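Local coordinates for protein glycinin A3B4 subunit (Glycine max, PDB 2D5F) that serves as an 11S seed storage globulin of soybean, a two-cupin subunit that assembles into hexamers, at residues 87-92 / 109-114; 31-36 / 45-50. All coordinates share one frame; numbering follows the deposited sequence.

Contact 1: residues 87-92 / 109-114; sequences ETFEKP and DSHQKI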
loop_
_atom_site.group_PDB
_atom_site.type_symbol
_atom_site.label_atom_id
_atom_site.label_comp_id
_atom_site.label_asym_id
_atom_site.label_seq_id
_atom_site.Cartn_x
_atom_site.Cartn_y
_atom_site.Cartn_z
ATOM N N GLU B 87 17.094 -12.420 -21.263
ATOM C CA GLU B 87 17.736 -13.707 -21.023
ATOM C C GLU B 87 19.095 -13.329 -20.438
ATOM O O GLU B 87 20.041 -13.053 -21.183
ATOM C CB GLU B 87 17.911 -14.472 -22.339
ATOM C CG GLU B 87 16.815 -14.214 -23.373
ATOM C CD GLU B 87 15.412 -14.400 -22.821
ATOM O OE1 GLU B 87 14.466 -13.890 -23.443
ATOM O OE2 GLU B 87 15.248 -15.058 -21.773
ATOM N N THR B 88 19.177 -13.303 -19.107
ATOM C CA THR B 88 20.398 -12.908 -18.402
ATOM C C THR B 88 21.498 -13.957 -18.305
ATOM O O THR B 88 22.592 -13.667 -17.820
ATOM C CB THR B 88 20.073 -12.419 -16.973
ATOM O OG1 THR B 88 19.517 -13.500 -16.215
ATOM C CG2 THR B 88 19.073 -11.268 -17.020
ATOM N N PHE B 89 21.199 -15.178 -18.733
ATOM C CA PHE B 89 22.184 -16.256 -18.732
ATOM C C PHE B 89 22.574 -16.451 -20.195
ATOM O O PHE B 89 21.786 -16.952 -20.994
ATOM C CB PHE B 89 21.572 -17.548 -18.179
ATOM C CG PHE B 89 21.682 -17.690 -16.678
ATOM C CD1 PHE B 89 21.485 -16.595 -15.838
ATOM C CD2 PHE B 89 21.971 -18.927 -16.106
ATOM C CE1 PHE B 89 21.579 -16.729 -14.451
ATOM C CE2 PHE B 89 22.065 -19.072 -14.721
ATOM C CZ PHE B 89 21.868 -17.966 -13.890
ATOM N N GLU B 90 23.772 -16.023 -20.566
ATOM C CA GLU B 90 24.183 -16.182 -21.955
ATOM C C GLU B 90 25.546 -16.844 -22.074
ATOM O O GLU B 90 26.405 -16.704 -21.203
ATOM C CB GLU B 90 24.175 -14.829 -22.675
ATOM C CG GLU B 90 25.094 -13.792 -22.076
ATOM C CD GLU B 90 24.932 -12.428 -22.725
ATOM O OE1 GLU B 90 25.620 -11.483 -22.289
ATOM O OE2 GLU B 90 24.116 -12.298 -23.663
ATOM N N LYS B 91 25.726 -17.579 -23.159
ATOM C CA LYS B 91 26.972 -18.281 -23.406
ATOM C C LYS B 91 27.480 -17.951 -24.802
ATOM O O LYS B 91 26.840 -18.287 -25.795
ATOM C CB LYS B 91 26.741 -19.785 -23.278
ATOM C CG LYS B 91 27.978 -20.640 -23.463
ATOM C CD LYS B 91 27.615 -22.105 -23.307
ATOM C CE LYS B 91 28.827 -23.008 -23.432
ATOM N NZ LYS B 91 28.437 -24.444 -23.279
ATOM N N PRO B 92 28.623 -17.259 -24.894
ATOM C CA PRO B 92 29.183 -16.909 -26.206
ATOM C C PRO B 92 29.650 -18.169 -26.939
ATOM O O PRO B 92 30.117 -19.124 -26.314
ATOM C CB PRO B 92 30.346 -15.986 -25.850
ATOM C CG PRO B 92 29.892 -15.354 -24.563
ATOM C CD PRO B 92 29.324 -16.537 -23.820
ATOM N N ASP B 109 23.840 -19.678 -27.102
ATOM C CA ASP B 109 22.566 -19.902 -26.432
ATOM C C ASP B 109 22.400 -18.883 -25.316
ATOM O O ASP B 109 23.380 -18.368 -24.771
ATOM C CB ASP B 109 22.478 -21.310 -25.827
ATOM C CG ASP B 109 21.073 -21.632 -25.296
ATOM O OD1 ASP B 109 20.922 -22.559 -24.477
ATOM O OD2 ASP B 109 20.108 -20.960 -25.707
ATOM N N SER B 110 21.149 -18.584 -25.000
ATOM C CA SER B 110 20.823 -17.667 -23.922
ATOM C C SER B 110 19.431 -18.057 -23.453
ATOM O O SER B 110 18.614 -18.545 -24.238
ATOM C CB SER B 110 20.853 -16.206 -24.396
ATOM O OG SER B 110 19.859 -15.944 -25.367
ATOM N N HIS B 111 19.183 -17.881 -22.163
ATOM C CA HIS B 111 17.891 -18.208 -21.578
ATOM C C HIS B 111 17.780 -17.488 -20.242
ATOM O O HIS B 111 18.671 -16.719 -19.879
ATOM C CB HIS B 111 17.748 -19.731 -21.405
ATOM C CG HIS B 111 18.867 -20.378 -20.645
ATOM N ND1 HIS B 111 19.029 -20.231 -19.283
ATOM C CD2 HIS B 111 19.854 -21.210 -21.052
ATOM C CE1 HIS B 111 20.065 -20.950 -18.884
ATOM N NE2 HIS B 111 20.583 -21.555 -19.937
ATOM N N GLN B 112 16.695 -17.716 -19.515
ATOM C CA GLN B 112 16.530 -17.049 -18.231
ATOM C C GLN B 112 17.198 -17.822 -17.103
ATOM O O GLN B 112 17.635 -18.956 -17.285
ATOM C CB GLN B 112 15.037 -16.795 -17.936
ATOM C CG GLN B 112 14.451 -15.716 -18.839
ATOM C CD GLN B 112 12.977 -15.414 -18.597
ATOM O OE1 GLN B 112 12.347 -14.709 -19.389
ATOM N NE2 GLN B 112 12.424 -15.939 -17.511
ATOM N N LYS B 113 17.286 -17.185 -15.943
ATOM C CA LYS B 113 17.923 -17.768 -14.772
ATOM C C LYS B 113 17.509 -19.199 -14.443
ATOM O O LYS B 113 16.333 -19.558 -14.518
ATOM C CB LYS B 113 17.671 -16.877 -13.555
ATOM C CG LYS B 113 18.346 -17.367 -12.276
ATOM C CD LYS B 113 18.053 -16.440 -11.105
ATOM C CE LYS B 113 18.769 -16.908 -9.844
ATOM N NZ LYS B 113 18.677 -15.888 -8.763
ATOM N N ILE B 114 18.495 -20.015 -14.080
ATOM C CA ILE B 114 18.247 -21.395 -13.695
ATOM C C ILE B 114 18.332 -21.430 -12.181
ATOM O O ILE B 114 19.323 -20.989 -11.602
ATOM C CB ILE B 114 19.310 -22.364 -14.274
ATOM C CG1 ILE B 114 19.255 -22.342 -15.804
ATOM C CG2 ILE B 114 19.074 -23.780 -13.752
ATOM C CD1 ILE B 114 17.882 -22.658 -16.377
HETATM O O HOH W 1 16.893 -14.386 -16.308
#
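The ring of F89 lies with one face against the backbone of K113 and I114. K113 CA sits over that face, 3.9 Å from the ring centroid and 14° off the normal, a CH-pi contact, and I114 N lies above the same face nearer the rim. F89 and H111 project from the same side of the sheet; CG anti to the carbonyl carbon (chi1 -88°) swings the F89 ring over K113 and I114. The two rings meet at a slant, planes 41° apart, and H111 CE1 comes 3.8 Å from F89 CB. The imidazole is itself held in place: H111 ND1 donates to Q112 O at 2.7 Å, almost exactly in the ring plane, while NE2 bonds to the backbone N of I247. Beneath the side chains runs an antiparallel pairing. F89 and H111 form a hydrogen-bonded pair, H111 N to F89 O being 3.0 Å, and K91 N donates to D109 O. Between them E90 and S110, a non-hydrogen-bonded pair, project to the other face, CB to CB 4.0 Å. A water bridges T88 OG1 and K113 N, 2.8 Å from each; T88 OG1 also bonds to D342 O of the second subunit. This edge of the N-terminal cupin is buried at subunit contacts of the hexamer: the E90 carboxylate takes backbone N-H groups of S487 and G488 of the second subunit, whereas D109 makes a salt bridge to K482 of the third. Within its own chain, strand 89-92 pairs with strand 107-118, which in turn runs antiparallel to strand 75-80.

Contact 2: residues 31-36 / 45-50; sequences ETWNSQ and VTVSKR. With CO3 (carbonate ion), chain E.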
loop_
_atom_site.group_PDB
_atom_site.type_symbol
_atom_site.label_atom_id
_atom_site.label_comp_id
_atom_site.label_asym_id
_atom_site.label_seq_id
_atom_site.Cartn_x
_atom_site.Cartn_y
_atom_site.Cartn_z
ATOM N N GLU B 31 1.260 -38.412 -9.711
ATOM C CA GLU B 31 0.154 -38.954 -8.940
ATOM C C GLU B 31 -0.703 -37.800 -8.458
ATOM O O GLU B 31 -0.189 -36.836 -7.891
ATOM C CB GLU B 31 0.692 -39.727 -7.743
ATOM C CG GLU B 31 1.487 -40.958 -8.119
ATOM C CD GLU B 31 2.219 -41.535 -6.937
ATOM O OE1 GLU B 31 3.376 -41.133 -6.701
ATOM O OE2 GLU B 31 1.630 -42.378 -6.229
ATOM N N THR B 32 -2.007 -37.881 -8.682
ATOM C CA THR B 32 -2.884 -36.809 -8.237
ATOM C C THR B 32 -3.987 -37.287 -7.313
ATOM O O THR B 32 -4.431 -38.430 -7.395
ATOM C CB THR B 32 -3.548 -36.083 -9.434
ATOM O OG1 THR B 32 -4.374 -37.000 -10.164
ATOM C CG2 THR B 32 -2.486 -35.513 -10.365
ATOM N N TRP B 33 -4.402 -36.402 -6.414
ATOM C CA TRP B 33 -5.506 -36.684 -5.501
ATOM C C TRP B 33 -6.718 -36.140 -6.256
ATOM O O TRP B 33 -6.637 -35.065 -6.853
ATOM C CB TRP B 33 -5.332 -35.918 -4.186
ATOM C CG TRP B 33 -4.413 -36.577 -3.165
ATOM C CD1 TRP B 33 -4.795 -37.229 -2.021
ATOM C CD2 TRP B 33 -2.977 -36.591 -3.173
ATOM N NE1 TRP B 33 -3.688 -37.641 -1.316
ATOM C CE2 TRP B 33 -2.559 -37.268 -2.001
ATOM C CE3 TRP B 33 -2.000 -36.102 -4.059
ATOM C CZ2 TRP B 33 -1.206 -37.461 -1.685
ATOM C CZ3 TRP B 33 -0.649 -36.295 -3.745
ATOM C CH2 TRP B 33 -0.268 -36.972 -2.568
ATOM N N ASN B 34 -7.822 -36.882 -6.268
ATOM C CA ASN B 34 -9.029 -36.434 -6.960
ATOM C C ASN B 34 -9.502 -35.135 -6.294
ATOM O O ASN B 34 -9.731 -35.101 -5.083
ATOM C CB ASN B 34 -10.124 -37.500 -6.844
ATOM C CG ASN B 34 -11.319 -37.207 -7.727
ATOM O OD1 ASN B 34 -11.831 -36.089 -7.748
ATOM N ND2 ASN B 34 -11.775 -38.219 -8.459
ATOM N N SER B 35 -9.663 -34.075 -7.077
ATOM C CA SER B 35 -10.085 -32.796 -6.509
ATOM C C SER B 35 -11.531 -32.802 -6.001
ATOM O O SER B 35 -11.976 -31.842 -5.375
ATOM C CB SER B 35 -9.907 -31.674 -7.540
ATOM O OG SER B 35 -10.730 -31.896 -8.669
ATOM N N GLN B 36 -12.256 -33.889 -6.246
ATOM C CA GLN B 36 -13.644 -33.961 -5.819
ATOM C C GLN B 36 -13.904 -34.558 -4.439
ATOM O O GLN B 36 -15.052 -34.684 -4.024
ATOM C CB GLN B 36 -14.474 -34.668 -6.893
ATOM C CG GLN B 36 -14.657 -33.791 -8.131
ATOM C CD GLN B 36 -15.221 -34.537 -9.321
ATOM O OE1 GLN B 36 -15.548 -33.935 -10.345
ATOM N NE2 GLN B 36 -15.331 -35.856 -9.199
ATOM N N VAL B 45 -8.656 -26.713 -2.984
ATOM C CA VAL B 45 -7.349 -27.044 -3.544
ATOM C C VAL B 45 -7.311 -28.527 -3.895
ATOM O O VAL B 45 -8.257 -29.271 -3.633
ATOM C CB VAL B 45 -6.209 -26.839 -2.510
ATOM C CG1 VAL B 45 -6.235 -25.428 -1.928
ATOM C CG2 VAL B 45 -6.346 -27.882 -1.387
ATOM N N THR B 46 -6.210 -28.941 -4.506
ATOM C CA THR B 46 -5.981 -30.347 -4.794
ATOM C C THR B 46 -4.472 -30.516 -4.723
ATOM O O THR B 46 -3.741 -29.527 -4.631
ATOM C CB THR B 46 -6.540 -30.816 -6.161
ATOM O OG1 THR B 46 -6.568 -32.249 -6.165
ATOM C CG2 THR B 46 -5.684 -30.350 -7.314
ATOM N N VAL B 47 -4.001 -31.756 -4.737
ATOM C CA VAL B 47 -2.576 -32.011 -4.622
ATOM C C VAL B 47 -2.068 -32.965 -5.690
ATOM O O VAL B 47 -2.786 -33.858 -6.140
ATOM C CB VAL B 47 -2.242 -32.590 -3.221
ATOM C CG1 VAL B 47 -0.742 -32.808 -3.080
ATOM C CG2 VAL B 47 -2.755 -31.645 -2.131
ATOM N N SER B 48 -0.815 -32.770 -6.079
ATOM C CA SER B 48 -0.177 -33.594 -7.095
ATOM C C SER B 48 1.238 -33.967 -6.656
ATOM O O SER B 48 2.023 -33.102 -6.276
ATOM C CB SER B 48 -0.132 -32.818 -8.409
ATOM O OG SER B 48 0.669 -33.473 -9.370
ATOM N N LYS B 49 1.553 -35.258 -6.699
ATOM C CA LYS B 49 2.878 -35.748 -6.325
ATOM C C LYS B 49 3.634 -36.076 -7.608
ATOM O O LYS B 49 3.180 -36.887 -8.406
ATOM C CB LYS B 49 2.751 -36.998 -5.464
ATOM C CG LYS B 49 4.071 -37.571 -4.993
ATOM C CD LYS B 49 3.827 -38.778 -4.099
ATOM C CE LYS B 49 5.130 -39.418 -3.656
ATOM N NZ LYS B 49 4.885 -40.671 -2.881
ATOM N N ARG B 50 4.783 -35.441 -7.807
ATOM C CA ARG B 50 5.557 -35.668 -9.021
ATOM C C ARG B 50 6.898 -36.320 -8.759
ATOM O O ARG B 50 7.599 -35.974 -7.805
ATOM C CB ARG B 50 5.764 -34.349 -9.768
ATOM C CG ARG B 50 4.493 -33.814 -10.408
ATOM C CD ARG B 50 4.563 -32.314 -10.662
ATOM N NE ARG B 50 3.227 -31.730 -10.630
ATOM C CZ ARG B 50 2.968 -30.449 -10.397
ATOM N NH1 ARG B 50 1.713 -30.022 -10.388
ATOM N NH2 ARG B 50 3.957 -29.596 -10.175
HETATM C C CO3 E . 7.565 -30.551 -10.863
HETATM O O1 CO3 E . 8.195 -30.744 -11.950
HETATM O O2 CO3 E . 6.423 -29.973 -10.899
HETATM O O3 CO3 E . 8.082 -30.936 -9.747
HETATM O O HOH W 2 4.818 -39.324 -8.230
HETATM O O HOH W 3 -10.847 -29.411 -4.913
#
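E31 O accepts the N-H of K49 at 2.6 Å, and E31 N returns a bond to K49 O at 2.8 Å, a closed hydrogen-bonded pair in an antiparallel sheet of the N-terminal cupin barrel. The pairing runs on through T32 and S48, whose side chains share the other face, to W33 N, which donates to V47 O past the end of strand 28-32. E31 and K49 extend side by side in the same direction. OE1 of E31 touches the lysine's aliphatic stem, 3.5 Å from K49 CD, but stays 4.1 Å from NZ, short of a salt bridge. A water lies within hydrogen-bonding distance of both E31 OE1 and K49 O. W33 turns CG anti to its carbonyl carbon (chi1 -83°), which brings the benzo edge of the indole down on the opposing strand: CZ3 meets V47 CG1 at 3.6 Å, and K49 N lies near the ring plane at that edge. Its NE1 bonds to L17 O, while Y393 and L421 of the C-terminal cupin sheet pack against the indole. With W33 cut back to alanine, a gap is likely to open beside V47 and Y393, and L17 O would lose its indole donor. Farther along, N34 OD1 accepts from Q36 N in an Asx turn, leading into helix 38-43. On strand 46-52, beyond K49, R50 leaves the backbone on the side away from 31-36, and its guanidinium reaches a carbonate ion, probably from the crystallisation liquor; its NH1 bonds to Q67, and R50 NH2 donates to carbonate O2 at 2.6 Å, with an N-H...O angle of 150°.

In the fold
Contacts 1 and 2 lie in the same N-terminal cupin domain and follow one another in the chain, 31-36/45-50 closing before 87-92/109-114 opens. Their centres are 34 Å apart and their nearest atoms about 17 Å, so they do not touch. They belong to the two different sheets of the N-terminal cupin. The centre of contact 2 is about 11 Å from the centre of the chain, that of contact 1 about 28 Å; contact 2 faces the C-terminal cupin and meets no other subunit, whereas contact 1 is gripped by two. The carbonate ion lies where the two sheets meet: R50 reaches it from contact 2's sheet, while H58, Y131 and T133 bond it from strands of the sheet that includes contact 1.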